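Local coordinates for GRAS family transcription factor containing protein, expressed (Oryza sativa Japonica Group, PDB 5HYZ) that binds DNA in vitro through its GRAS domain and is probably a transcription factor acting in plant development and abiotic stress resistance, at residues Ser312-Gln315 / Thr316-Glu319; Asp217-Glu220 / Leu221-Val225; Ala93-Thr96 / Ala97-Ala100; Ala249-Val252 / Asp253-Ala256. All blocks are in the same frame, centred on the assembly; numbering follows the deposited sequence.

Contact 1: residues Ser312-Gln315 / Thr316-Glu319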
loop_
_atom_site.group_PDB
_atom_site.type_symbol
_atom_site.label_atom_id
_atom_site.label_comp_id
_atom_site.label_asym_id
_atom_site.label_seq_id
_atom_site.Cartn_x
_atom_site.Cartn_y
_atom_site.Cartn_z
ATOM N N SER A 312 -4.327 -22.971 17.923
ATOM C CA SER A 312 -4.868 -23.693 19.103
ATOM C C SER A 312 -3.902 -23.714 20.264
ATOM O O SER A 312 -4.291 -23.613 21.424
ATOM C CB SER A 312 -5.217 -25.169 18.771
ATOM O OG SER A 312 -6.179 -25.225 17.792
ATOM N N GLU A 313 -2.615 -23.879 19.962
ATOM C CA GLU A 313 -1.595 -23.850 21.008
ATOM C C GLU A 313 -1.471 -22.486 21.653
ATOM O O GLU A 313 -1.349 -22.344 22.886
ATOM C CB GLU A 313 -0.241 -24.263 20.409
ATOM C CG GLU A 313 0.888 -24.243 21.464
ATOM C CD GLU A 313 2.132 -25.052 21.002
ATOM O OE1 GLU A 313 2.061 -25.783 19.947
ATOM O OE2 GLU A 313 3.176 -24.944 21.706
ATOM N N TRP A 314 -1.498 -21.449 20.814
ATOM C CA TRP A 314 -1.508 -20.100 21.368
ATOM C C TRP A 314 -2.716 -19.851 22.251
ATOM O O TRP A 314 -2.612 -19.219 23.300
ATOM C CB TRP A 314 -1.451 -19.047 20.230
ATOM C CG TRP A 314 -0.082 -18.979 19.623
ATOM C CD1 TRP A 314 0.265 -19.304 18.344
ATOM C CD2 TRP A 314 1.124 -18.481 20.261
ATOM N NE1 TRP A 314 1.642 -19.072 18.157
ATOM C CE2 TRP A 314 2.174 -18.589 19.311
ATOM C CE3 TRP A 314 1.423 -18.044 21.568
ATOM C CZ2 TRP A 314 3.509 -18.234 19.614
ATOM C CZ3 TRP A 314 2.737 -17.700 21.868
ATOM C CH2 TRP A 314 3.754 -17.788 20.893
ATOM N N GLN A 315 -3.892 -20.340 21.833
ATOM C CA GLN A 315 -5.076 -20.113 22.644
ATOM C C GLN A 315 -4.858 -20.803 24.002
ATOM O O GLN A 315 -5.167 -20.226 25.044
ATOM C CB GLN A 315 -6.321 -20.662 21.953
ATOM C CG GLN A 315 -7.514 -20.691 22.915
ATOM C CD GLN A 315 -8.713 -21.451 22.366
ATOM O OE1 GLN A 315 -8.616 -22.204 21.388
ATOM N NE2 GLN A 315 -9.857 -21.262 23.014
ATOM N N THR A 316 -4.313 -22.014 23.979
ATOM C CA THR A 316 -4.100 -22.736 25.260
ATOM C C THR A 316 -3.202 -21.901 26.170
ATOM O O THR A 316 -3.462 -21.728 27.368
ATOM C CB THR A 316 -3.489 -24.094 25.035
ATOM O OG1 THR A 316 -4.431 -24.901 24.312
ATOM C CG2 THR A 316 -3.180 -24.831 26.406
ATOM N N LEU A 317 -2.164 -21.324 25.584
ATOM C CA LEU A 317 -1.215 -20.560 26.427
ATOM C C LEU A 317 -1.838 -19.272 26.971
ATOM O O LEU A 317 -1.727 -18.919 28.137
ATOM C CB LEU A 317 0.005 -20.225 25.589
ATOM C CG LEU A 317 1.083 -21.255 25.463
ATOM C CD1 LEU A 317 1.952 -20.882 24.261
ATOM C CD2 LEU A 317 1.877 -21.110 26.753
HETATM N N MSE A 318 -2.560 -18.558 26.115
HETATM C CA MSE A 318 -3.187 -17.310 26.548
HETATM C C MSE A 318 -4.196 -17.593 27.675
HETATM O O MSE A 318 -4.248 -16.869 28.635
HETATM C CB MSE A 318 -3.934 -16.614 25.381
HETATM C CG MSE A 318 -3.065 -16.208 24.197
HETATM SE SE MSE A 318 -1.622 -14.925 24.795
HETATM C CE MSE A 318 -2.803 -13.472 25.229
ATOM N N GLU A 319 -4.987 -18.669 27.536
ATOM C CA GLU A 319 -6.016 -18.959 28.541
ATOM C C GLU A 319 -5.361 -19.446 29.820
ATOM O O GLU A 319 -5.823 -19.180 30.923
ATOM C CB GLU A 319 -6.986 -20.001 28.015
ATOM C CG GLU A 319 -7.818 -19.336 26.834
ATOM C CD GLU A 319 -8.947 -20.199 26.281
ATOM O OE1 GLU A 319 -8.869 -21.432 26.369
ATOM O OE2 GLU A 319 -9.857 -19.607 25.658
#

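Contact 2: residues Asp217-Glu220 / Leu221-Val225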
loop_
_atom_site.group_PDB
_atom_site.type_symbol
_atom_site.label_atom_id
_atom_site.label_comp_id
_atom_site.label_asym_id
_atom_site.label_seq_id
_atom_site.Cartn_x
_atom_site.Cartn_y
_atom_site.Cartn_z
ATOM N N ASP A 217 11.810 -25.321 24.940
ATOM C CA ASP A 217 11.548 -26.597 25.585
ATOM C C ASP A 217 10.694 -26.318 26.829
ATOM O O ASP A 217 9.728 -27.031 27.114
ATOM C CB ASP A 217 12.859 -27.299 25.933
ATOM C CG ASP A 217 12.639 -28.712 26.459
ATOM O OD1 ASP A 217 11.892 -29.490 25.817
ATOM O OD2 ASP A 217 13.211 -29.040 27.526
ATOM N N SER A 218 11.029 -25.236 27.529
ATOM C CA SER A 218 10.209 -24.743 28.636
ATOM C C SER A 218 9.326 -23.534 28.206
ATOM O O SER A 218 9.702 -22.803 27.286
ATOM C CB SER A 218 11.125 -24.356 29.794
ATOM O OG SER A 218 10.528 -23.388 30.626
ATOM N N ASP A 219 8.180 -23.325 28.869
ATOM C CA ASP A 219 7.304 -22.176 28.582
ATOM C C ASP A 219 7.645 -20.933 29.424
ATOM O O ASP A 219 7.017 -19.896 29.280
ATOM C CB ASP A 219 5.819 -22.540 28.801
ATOM C CG ASP A 219 5.259 -23.458 27.704
ATOM O OD1 ASP A 219 6.067 -23.891 26.851
ATOM O OD2 ASP A 219 4.023 -23.761 27.699
ATOM N N GLU A 220 8.659 -21.026 30.270
ATOM C CA GLU A 220 8.894 -19.998 31.276
ATOM C C GLU A 220 9.055 -18.558 30.751
ATOM O O GLU A 220 8.644 -17.616 31.422
ATOM C CB GLU A 220 10.134 -20.342 32.080
ATOM C CG GLU A 220 11.395 -20.288 31.275
ATOM C CD GLU A 220 12.598 -20.750 32.065
ATOM O OE1 GLU A 220 12.388 -21.190 33.222
ATOM O OE2 GLU A 220 13.734 -20.668 31.526
ATOM N N LEU A 221 9.711 -18.372 29.606
ATOM C CA LEU A 221 9.927 -17.016 29.133
ATOM C C LEU A 221 8.610 -16.469 28.565
ATOM O O LEU A 221 8.316 -15.274 28.766
ATOM C CB LEU A 221 11.037 -16.962 28.070
ATOM C CG LEU A 221 12.465 -17.365 28.439
ATOM C CD1 LEU A 221 13.280 -17.459 27.149
ATOM C CD2 LEU A 221 13.104 -16.359 29.390
ATOM N N VAL A 222 7.837 -17.319 27.866
ATOM C CA VAL A 222 6.581 -16.797 27.279
ATOM C C VAL A 222 5.599 -16.592 28.437
ATOM O O VAL A 222 4.867 -15.613 28.497
ATOM C CB VAL A 222 5.978 -17.722 26.109
ATOM C CG1 VAL A 222 5.807 -19.155 26.529
ATOM C CG2 VAL A 222 4.605 -17.178 25.635
ATOM N N ARG A 223 5.639 -17.473 29.432
ATOM C CA ARG A 223 4.811 -17.245 30.606
ATOM C C ARG A 223 5.129 -15.967 31.335
ATOM O O ARG A 223 4.211 -15.263 31.774
ATOM C CB ARG A 223 4.950 -18.406 31.599
ATOM C CG ARG A 223 4.221 -18.140 32.883
ATOM C CD ARG A 223 3.961 -19.427 33.593
ATOM N NE ARG A 223 3.716 -20.531 32.651
ATOM C CZ ARG A 223 2.513 -21.028 32.353
ATOM N NH1 ARG A 223 1.402 -20.512 32.917
ATOM N NH2 ARG A 223 2.433 -22.051 31.501
ATOM N N ARG A 224 6.417 -15.669 31.481
ATOM C CA ARG A 224 6.847 -14.533 32.276
ATOM C C ARG A 224 6.359 -13.284 31.568
ATOM O O ARG A 224 5.829 -12.378 32.238
ATOM C CB ARG A 224 8.388 -14.485 32.479
ATOM C CG ARG A 224 8.882 -13.340 33.424
ATOM C CD ARG A 224 10.405 -13.340 33.627
ATOM N NE ARG A 224 10.853 -12.333 34.612
ATOM C CZ ARG A 224 10.797 -11.001 34.423
ATOM N NH1 ARG A 224 10.317 -10.457 33.270
ATOM N NH2 ARG A 224 11.227 -10.192 35.399
ATOM N N VAL A 225 6.503 -13.231 30.220
ATOM C CA VAL A 225 6.086 -11.978 29.577
ATOM C C VAL A 225 4.530 -11.858 29.477
ATOM O O VAL A 225 4.014 -10.753 29.546
ATOM C CB VAL A 225 6.754 -11.787 28.168
ATOM C CG1 VAL A 225 6.064 -12.520 27.096
ATOM C CG2 VAL A 225 6.677 -10.286 27.741
HETATM O O HOH W 1 9.777 -20.132 27.097
#

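Contact 3: residues Ala93-Thr96 / Ala97-Ala100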
loop_
_atom_site.group_PDB
_atom_site.type_symbol
_atom_site.label_atom_id
_atom_site.label_comp_id
_atom_site.label_asym_id
_atom_site.label_seq_id
_atom_site.Cartn_x
_atom_site.Cartn_y
_atom_site.Cartn_z
ATOM N N ALA A 93 -1.414 -7.730 9.396
ATOM C CA ALA A 93 -1.318 -7.917 10.849
ATOM C C ALA A 93 -1.503 -6.592 11.608
ATOM O O ALA A 93 -2.322 -6.453 12.548
ATOM C CB ALA A 93 0.061 -8.525 11.137
ATOM N N HIS A 94 -0.736 -5.589 11.203
ATOM C CA HIS A 94 -0.859 -4.264 11.865
ATOM C C HIS A 94 -2.231 -3.653 11.838
ATOM O O HIS A 94 -2.705 -3.124 12.821
ATOM C CB HIS A 94 0.085 -3.243 11.177
ATOM C CG HIS A 94 1.512 -3.594 11.340
ATOM N ND1 HIS A 94 2.514 -3.031 10.562
ATOM C CD2 HIS A 94 2.123 -4.450 12.197
ATOM C CE1 HIS A 94 3.680 -3.531 10.942
ATOM N NE2 HIS A 94 3.470 -4.385 11.935
ATOM N N LEU A 95 -2.820 -3.615 10.661
ATOM C CA LEU A 95 -4.141 -2.999 10.581
ATOM C C LEU A 95 -5.193 -3.775 11.357
ATOM O O LEU A 95 -6.070 -3.172 11.960
ATOM C CB LEU A 95 -4.599 -2.838 9.108
ATOM C CG LEU A 95 -3.714 -1.813 8.395
ATOM C CD1 LEU A 95 -4.256 -1.440 7.019
ATOM C CD2 LEU A 95 -3.316 -0.497 9.202
ATOM N N THR A 96 -5.102 -5.116 11.371
ATOM C CA THR A 96 -6.113 -5.855 12.098
ATOM C C THR A 96 -5.928 -5.674 13.645
ATOM O O THR A 96 -6.912 -5.440 14.392
ATOM C CB THR A 96 -6.046 -7.353 11.725
ATOM O OG1 THR A 96 -6.211 -7.444 10.316
ATOM C CG2 THR A 96 -7.168 -8.141 12.387
ATOM N N ALA A 97 -4.685 -5.726 14.085
ATOM C CA ALA A 97 -4.388 -5.413 15.478
ATOM C C ALA A 97 -4.863 -3.981 15.864
ATOM O O ALA A 97 -5.477 -3.771 16.926
ATOM C CB ALA A 97 -2.890 -5.559 15.718
ATOM N N ASN A 98 -4.578 -3.007 14.988
ATOM C CA ASN A 98 -4.949 -1.631 15.296
ATOM C C ASN A 98 -6.438 -1.464 15.432
ATOM O O ASN A 98 -6.913 -0.697 16.266
ATOM C CB ASN A 98 -4.433 -0.664 14.202
ATOM C CG ASN A 98 -2.957 -0.380 14.324
ATOM O OD1 ASN A 98 -2.322 -0.846 15.273
ATOM N ND2 ASN A 98 -2.399 0.428 13.390
ATOM N N GLN A 99 -7.202 -2.156 14.587
ATOM C CA GLN A 99 -8.640 -2.038 14.696
ATOM C C GLN A 99 -9.111 -2.544 16.052
ATOM O O GLN A 99 -9.982 -1.913 16.707
ATOM C CB GLN A 99 -9.295 -2.805 13.503
ATOM C CG GLN A 99 -10.796 -2.572 13.403
ATOM C CD GLN A 99 -11.101 -1.089 13.078
ATOM O OE1 GLN A 99 -10.362 -0.434 12.309
ATOM N NE2 GLN A 99 -12.168 -0.547 13.693
ATOM N N ALA A 100 -8.525 -3.660 16.496
ATOM C CA ALA A 100 -8.877 -4.177 17.849
ATOM C C ALA A 100 -8.486 -3.211 18.982
ATOM O O ALA A 100 -9.257 -3.028 19.932
ATOM C CB ALA A 100 -8.218 -5.501 18.101
#

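Contact 4: residues Ala249-Val252 / Asp253-Ala256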
loop_
_atom_site.group_PDB
_atom_site.type_symbol
_atom_site.label_atom_id
_atom_site.label_comp_id
_atom_site.label_asym_id
_atom_site.label_seq_id
_atom_site.Cartn_x
_atom_site.Cartn_y
_atom_site.Cartn_z
ATOM N N ALA A 249 5.939 -30.742 18.425
ATOM C CA ALA A 249 5.739 -31.870 17.534
ATOM C C ALA A 249 7.125 -32.541 17.281
ATOM O O ALA A 249 8.184 -31.901 17.435
ATOM C CB ALA A 249 5.104 -31.441 16.249
ATOM N N GLY A 250 7.117 -33.819 16.925
ATOM C CA GLY A 250 8.375 -34.520 16.696
ATOM C C GLY A 250 8.889 -34.174 15.310
ATOM O O GLY A 250 8.204 -33.496 14.520
ATOM N N PHE A 251 10.092 -34.647 15.002
ATOM C CA PHE A 251 10.762 -34.228 13.771
ATOM C C PHE A 251 9.979 -34.515 12.510
ATOM O O PHE A 251 9.873 -33.648 11.661
ATOM C CB PHE A 251 12.143 -34.882 13.642
ATOM C CG PHE A 251 12.746 -34.698 12.281
ATOM C CD1 PHE A 251 13.301 -33.469 11.930
ATOM C CD2 PHE A 251 12.736 -35.733 11.344
ATOM C CE1 PHE A 251 13.861 -33.276 10.633
ATOM C CE2 PHE A 251 13.286 -35.549 10.071
ATOM C CZ PHE A 251 13.864 -34.315 9.736
ATOM N N VAL A 252 9.425 -35.711 12.325
ATOM C CA VAL A 252 8.765 -35.969 11.040
ATOM C C VAL A 252 7.526 -35.064 10.803
ATOM O O VAL A 252 7.293 -34.534 9.690
ATOM C CB VAL A 252 8.333 -37.452 10.912
ATOM C CG1 VAL A 252 7.420 -37.662 9.723
ATOM C CG2 VAL A 252 9.572 -38.376 10.835
ATOM N N ASP A 253 6.742 -34.863 11.865
ATOM C CA ASP A 253 5.612 -33.916 11.792
ATOM C C ASP A 253 6.072 -32.476 11.590
ATOM O O ASP A 253 5.457 -31.744 10.804
ATOM C CB ASP A 253 4.748 -33.981 13.060
ATOM C CG ASP A 253 3.929 -35.254 13.142
ATOM O OD1 ASP A 253 3.385 -35.648 12.102
ATOM O OD2 ASP A 253 3.845 -35.852 14.233
ATOM N N ARG A 254 7.138 -32.060 12.280
ATOM C CA ARG A 254 7.615 -30.669 12.124
ATOM C C ARG A 254 8.080 -30.453 10.734
ATOM O O ARG A 254 7.850 -29.401 10.162
ATOM C CB ARG A 254 8.786 -30.289 13.036
ATOM C CG ARG A 254 8.501 -30.109 14.512
ATOM C CD ARG A 254 9.561 -29.239 15.176
ATOM N NE ARG A 254 10.969 -29.584 14.869
ATOM C CZ ARG A 254 11.625 -30.621 15.393
ATOM N NH1 ARG A 254 11.021 -31.468 16.235
ATOM N NH2 ARG A 254 12.901 -30.824 15.077
ATOM N N PHE A 255 8.817 -31.429 10.205
ATOM C CA PHE A 255 9.269 -31.316 8.807
ATOM C C PHE A 255 8.125 -31.188 7.841
ATOM O O PHE A 255 8.141 -30.320 6.952
ATOM C CB PHE A 255 10.190 -32.532 8.490
ATOM C CG PHE A 255 10.893 -32.442 7.158
ATOM C CD1 PHE A 255 10.179 -32.664 5.974
ATOM C CD2 PHE A 255 12.260 -32.198 7.104
ATOM C CE1 PHE A 255 10.814 -32.616 4.757
ATOM C CE2 PHE A 255 12.924 -32.149 5.878
ATOM C CZ PHE A 255 12.187 -32.365 4.699
ATOM N N ALA A 256 7.094 -32.030 7.980
ATOM C CA ALA A 256 5.941 -31.890 7.110
ATOM C C ALA A 256 5.177 -30.530 7.249
ATOM O O ALA A 256 4.776 -29.924 6.259
ATOM C CB ALA A 256 4.958 -33.055 7.358
HETATM O O HOH W 2 4.661 -35.128 16.725
#

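Contact 1: residues Ser312-Gln315 / Thr316-Glu319
Gln-315 and Glu-319, one helical turn apart on helix 311-320, are joined by a side-chain hydrogen bond: NE2 of Gln-315 donates a hydrogen bond to OE2 of Glu-319 over 3.1 Å, nearly straight at 170°. The acceptor lies in the amide plane of Gln-315, whereas the donor reaches OE2 from above the carboxylate plane, and the two flat groups are turned 68° apart. With CG of Gln-315 anti to the backbone N (chi1 168°) and the rest of the chain extended, the amide is carried out to the carboxylate. The apolar contact is made by CD1 of Leu-317, which meets the six-membered part of the Trp-314 indole obliquely, 3.9 Å from CE3. Separately, CG of the selenomethionine Met-318 lies against the carbonyl oxygen one turn back, 3.2 Å from O of Trp-314. Four backbone i to i+4 bonds run beneath, from Thr-316 N to Ser-312 O through Glu-319 N to Gln-315 O, the latter 2.9 Å. The carboxylate of Glu-313 is held by Asn-247. In the predicted SAW region, Trp-314 packs on Leu-239 and Glu-241 of strand 236-242, while Gln-315 and Met-318 touch Trp-374 of strand 366-374, so the helix lies against two antiparallel neighbours of the central sheet.

Contact 2: residues Asp217-Glu220 / Leu221-Val225
The backbone O of Asp-219 accepts from N of Arg-223 at 2.8 Å and 170°, starting the i to i+4 pattern as the chain passes from a loop into helix 220-231. The next bond, from Arg-224 N to Glu-220 O, is more bent: the donor stands above the carbonyl plane and the N-H...O angle is 142°. Just ahead of these, OG of Ser-218 accepts from N of Glu-220 at 3.0 Å, a capping bond that occupies an amide at the start of the helix. A water spans the same turn, donating to O of Ser-218 at 2.7 Å and accepting from N of Leu-221 at 3.1 Å, so a second early amide is satisfied without a side chain.

Among the side chains, CG1 of Val-222 sits between its own backbone N and carbonyl carbon (chi1 53°), which brings it to 3.1 Å from O of Asp-219 and 4.1 Å from CB of Asp-219. NH2 of Arg-223 lies obliquely off CB of Asp-219, 4.4 Å away, but OD2 of Asp-219 and NH2 of Arg-223 remain 4.5 Å apart, too far for a salt bridge. Each has a partner elsewhere: Asp-219 OD1 forms a salt bridge with Arg-248, and Arg-223 makes a cation-pi contact with Trp-320. Arg-224 bonds to O of Leu-190. In the predicted PFYRE region, strand 202-208 leads into the loop before this helix, and helix 311-320 lies alongside, its Leu-317 touching Asp-219 and its Trp-320 meeting Arg-223.

Contact 3: residues Ala93-Thr96 / Ala97-Ala100
Asn-98 folds back over the preceding turn of helix 89-104, with its CG 3.1 Å from O of His-94. CG lies anti to the carbonyl carbon, beside the backbone N (chi1 -77°), which sets the face of the amide over that oxygen; its ND2 nevertheless bonds to O of Gln-123 at the start of helix 122-132. The other close approaches are of aliphatic carbon to backbone oxygen: CB of Ala-97 lies 3.3 Å from O of Ala-93, and CB of Gln-99 is 3.6 Å from O of Leu-95. Between the side chains themselves, CD2 of Leu-95 approaches ND2 of Asn-98 loosely, at 4.4 Å.

Four successive i to i+4 hydrogen bonds hold the backbone, the first from Ala-97 N to Ala-93 O (2.9 Å) and the last from Ala-100 N to Thr-96 O (3.2 Å). Polar ends outside this ladder are also met: OG1 of Thr-96 bonds to O of Phe-92, and the bent chain of Gln-99 brings NE2 to Glu-103. The sheet-facing side carries small residues: Ala-93 and Ala-97 touch Met-208 of strand 202-208 and Ala-100 touches Ala-373 of strand 366-374. A helix laid on a mixed sheet with a parallel centre belongs to the Rossmann-like alpha/beta core of the GRAS domain.

Contact 4: residues Ala249-Val252 / Asp253-Ala256
Arg-254 N bonds to Gly-250 O at 2.9 Å, the first of three i to i+4 bonds that open helix 251-272, with Gly-250 at the N-cap position. This helix start, in the predicted PFYRE region, packs on the N-terminal helices of the GRAS domain, Phe-251 and Phe-255 reaching Ser-12 of helix 3-16.

The two phenyl groups lie side by side and point the same way, CZ of Phe-251 being 3.7 Å from CD2 of Phe-255. Their planes are inclined at 61°, and CB of Phe-255 lies over one face of the Phe-251 ring, toward its rim. Both have CG anti to the backbone N (chi1 169° for Phe-251), which sends the rings the same way from successive turns. Phe-47 meets Phe-255 edge-to-face.

Arg-254 takes another course. Its chain bends at chi3 and passes back along the helix start, placing NH2 at the edge of the Phe-251 ring, 4.1 Å from CD1, with ring and guanidinium planes 70° apart. NE bonds to O of Ala-295 and NH2 forms a salt bridge with Glu-300. A water joins Gly-250 N to Asp-253 OD2. In the guanidinium plane, NH1 of Arg-254 donates to O of Ala-249 at 3.1 Å.

Contacts 1 and 2 are direct neighbours: Leu-317 CD2 lies 3.5 Å from Asp-219 OD2, and Trp-314 packs on Val-222. Contact 2 is the surface member, relying on a serine cap and water, while contact 1 is partly buried and divides into an apolar side and a polar amide-carboxylate side. Contact 3, also partly buried but without exposed residues, shares strand 366-374 with contact 1, yet their nearest atoms are about 12 Å apart. Its small side chains contrast with the aromatic pair and multiply bonded arginine of contact 4, partly buried with two buried and two exposed residues, which lies across the chain's centre from contact 3, centres about 31 Å apart, against the N-terminal helices.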